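PDB 3QWU: DNA ligase from Aquifex aeolicus, which probably catalyses ATP-dependent joining of nucleic acid ends as a nucleotidyltransferase, and binds adenosine and calcium. Local coordinates for residues 141-146 with 236-241. Sequence-based numbering, arbitrary orientation.
Sequences IEESPP and NLMDIK. With CA (calcium ion), chain D.
Glu-143 and Asp-239 meet at a calcium ion that joins the loop between strands 127-134 and 153-161 to helix 233-242. The Glu-143 side chain reaches from the loop to the calcium. Its CB leaves the loop toward the helix. CG lies anti to the carbonyl carbon (chi1 -72°), and the chain then runs extended (chi2 -174°), which brings the carboxylate to the ion, with CD of Glu-143 3.2 Å from the calcium. At the tip the two oxygens part ways. OE1 of Glu-143 binds the calcium at 2.5 Å. OE2 of Glu-143 stays 3.3 Å from the ion. This OE2 packs against the base of Met-238, 3.2 Å from its CB. The rest of Met-238 bends away from the loop.

Asp-239 starts out pointing away from the loop, but its carboxylate comes back to the ion. Its OD1 also binds the calcium at 2.5 Å. The two carboxylate planes stand 77° apart. OE1 of Glu-143 and OD1 of Asp-239 lie 3.1 Å apart as fellow ligands, not as a hydrogen-bonded pair. Two waters and Asp-82 supply the other modelled ligands.

The bound adenosine lies about 10 Å from the Asp-239 side chain, which places the metal near the adenosine pocket. Asp-82, Glu-143 and Asp-239 make the site acidic. With three carboxylates converging here, the cation probably offsets their mutual repulsion and holds loop and helix together.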
loop_
_atom_site.group_PDB
_atom_site.type_symbol
_atom_site.label_atom_id
_atom_site.label_comp_id
_atom_site.label_asym_id
_atom_site.label_seq_id
_atom_site.Cartn_x
_atom_site.Cartn_y
_atom_site.Cartn_z
ATOM N N ILE A 141 4.902 -7.639 20.075
ATOM C CA ILE A 141 4.139 -6.431 19.826
ATOM C C ILE A 141 4.787 -5.335 20.680
ATOM O O ILE A 141 4.939 -5.480 21.897
ATOM C CB ILE A 141 2.660 -6.692 20.269
ATOM C CG1 ILE A 141 2.012 -7.735 19.342
ATOM C CG2 ILE A 141 1.809 -5.436 20.291
ATOM C CD1 ILE A 141 1.962 -7.316 17.876
ATOM N N GLU A 142 5.244 -4.283 20.026
ATOM C CA GLU A 142 5.833 -3.118 20.655
ATOM C C GLU A 142 4.807 -2.428 21.549
ATOM O O GLU A 142 5.083 -2.042 22.674
ATOM C CB GLU A 142 6.235 -2.199 19.510
ATOM C CG GLU A 142 6.747 -0.834 19.864
ATOM C CD GLU A 142 6.752 0.062 18.632
ATOM O OE1 GLU A 142 6.635 -0.509 17.506
ATOM O OE2 GLU A 142 6.849 1.308 18.802
ATOM N N GLU A 143 3.589 -2.279 21.005
ATOM C CA GLU A 143 2.477 -1.579 21.699
ATOM C C GLU A 143 1.978 -2.312 22.943
ATOM O O GLU A 143 2.034 -3.545 23.024
ATOM C CB GLU A 143 1.238 -1.395 20.766
ATOM C CG GLU A 143 1.363 -0.340 19.629
ATOM C CD GLU A 143 0.029 -0.117 18.857
ATOM O OE1 GLU A 143 -0.389 -1.012 18.071
ATOM O OE2 GLU A 143 -0.603 0.976 19.032
ATOM N N SER A 144 1.437 -1.540 23.868
ATOM C CA SER A 144 0.840 -2.032 25.104
ATOM C C SER A 144 -0.511 -1.366 25.298
ATOM O O SER A 144 -0.677 -0.231 24.903
ATOM C CB SER A 144 1.720 -1.619 26.291
ATOM O OG SER A 144 1.393 -2.329 27.464
ATOM N N PRO A 145 -1.480 -2.064 25.928
ATOM C CA PRO A 145 -2.611 -1.382 26.506
ATOM C C PRO A 145 -2.105 -0.498 27.629
ATOM O O PRO A 145 -1.158 -0.870 28.299
ATOM C CB PRO A 145 -3.459 -2.498 27.092
ATOM C CG PRO A 145 -2.965 -3.726 26.523
ATOM C CD PRO A 145 -1.559 -3.511 26.098
ATOM N N PRO A 146 -2.756 0.652 27.870
ATOM C CA PRO A 146 -2.225 1.542 28.905
ATOM C C PRO A 146 -2.273 0.987 30.318
ATOM O O PRO A 146 -1.453 1.390 31.128
ATOM C CB PRO A 146 -3.069 2.809 28.757
ATOM C CG PRO A 146 -4.291 2.382 27.974
ATOM C CD PRO A 146 -3.797 1.314 27.074
ATOM N N ASN A 236 -6.428 2.654 15.111
ATOM C CA ASN A 236 -6.123 2.610 13.700
ATOM C C ASN A 236 -4.953 3.526 13.353
ATOM O O ASN A 236 -4.001 3.095 12.726
ATOM C CB ASN A 236 -7.367 2.989 12.849
ATOM C CG ASN A 236 -8.367 1.868 12.763
ATOM O OD1 ASN A 236 -7.989 0.714 12.497
ATOM N ND2 ASN A 236 -9.649 2.182 12.918
ATOM N N LEU A 237 -5.003 4.766 13.841
ATOM C CA LEU A 237 -3.888 5.672 13.684
ATOM C C LEU A 237 -2.538 5.082 14.211
ATOM O O LEU A 237 -1.543 5.073 13.505
ATOM C CB LEU A 237 -4.200 6.998 14.354
ATOM C CG LEU A 237 -5.235 7.825 13.622
ATOM C CD1 LEU A 237 -5.732 8.952 14.532
ATOM C CD2 LEU A 237 -4.674 8.333 12.299
ATOM N N MET A 238 -2.547 4.600 15.449
ATOM C CA MET A 238 -1.365 4.085 16.111
ATOM C C MET A 238 -0.808 2.878 15.317
ATOM O O MET A 238 0.385 2.691 15.250
ATOM C CB MET A 238 -1.711 3.596 17.523
ATOM C CG MET A 238 -1.356 4.429 18.691
ATOM S SD MET A 238 0.241 5.356 18.705
ATOM C CE MET A 238 -0.360 6.918 17.971
ATOM N N ASP A 239 -1.677 2.049 14.760
ATOM C CA ASP A 239 -1.175 0.968 13.909
ATOM C C ASP A 239 -0.391 1.524 12.748
ATOM O O ASP A 239 0.679 0.994 12.456
ATOM C CB ASP A 239 -2.251 0.041 13.381
ATOM C CG ASP A 239 -2.811 -0.856 14.462
ATOM O OD1 ASP A 239 -2.188 -1.003 15.534
ATOM O OD2 ASP A 239 -3.885 -1.409 14.227
ATOM N N ILE A 240 -0.878 2.598 12.112
ATOM C CA ILE A 240 -0.173 3.093 10.954
ATOM C C ILE A 240 1.195 3.557 11.419
ATOM O O ILE A 240 2.205 3.145 10.880
ATOM C CB ILE A 240 -0.960 4.184 10.218
ATOM C CG1 ILE A 240 -2.266 3.612 9.725
ATOM C CG2 ILE A 240 -0.153 4.673 9.057
ATOM C CD1 ILE A 240 -3.139 4.580 8.992
ATOM N N LYS A 241 1.223 4.330 12.494
ATOM C CA LYS A 241 2.485 4.872 13.027
ATOM C C LYS A 241 3.490 3.848 13.486
ATOM O O LYS A 241 4.680 3.949 13.146
ATOM C CB LYS A 241 2.203 5.810 14.198
ATOM C CG LYS A 241 3.421 6.206 15.067
ATOM C CD LYS A 241 3.841 7.653 14.933
ATOM C CE LYS A 241 5.009 8.024 15.866
ATOM N NZ LYS A 241 4.727 9.351 16.599
HETATM CA CA CA D . -2.929 -1.077 17.963
HETATM O O HOH W 1 -4.510 -1.900 16.602
HETATM O O HOH W 2 -2.305 -3.205 17.191
#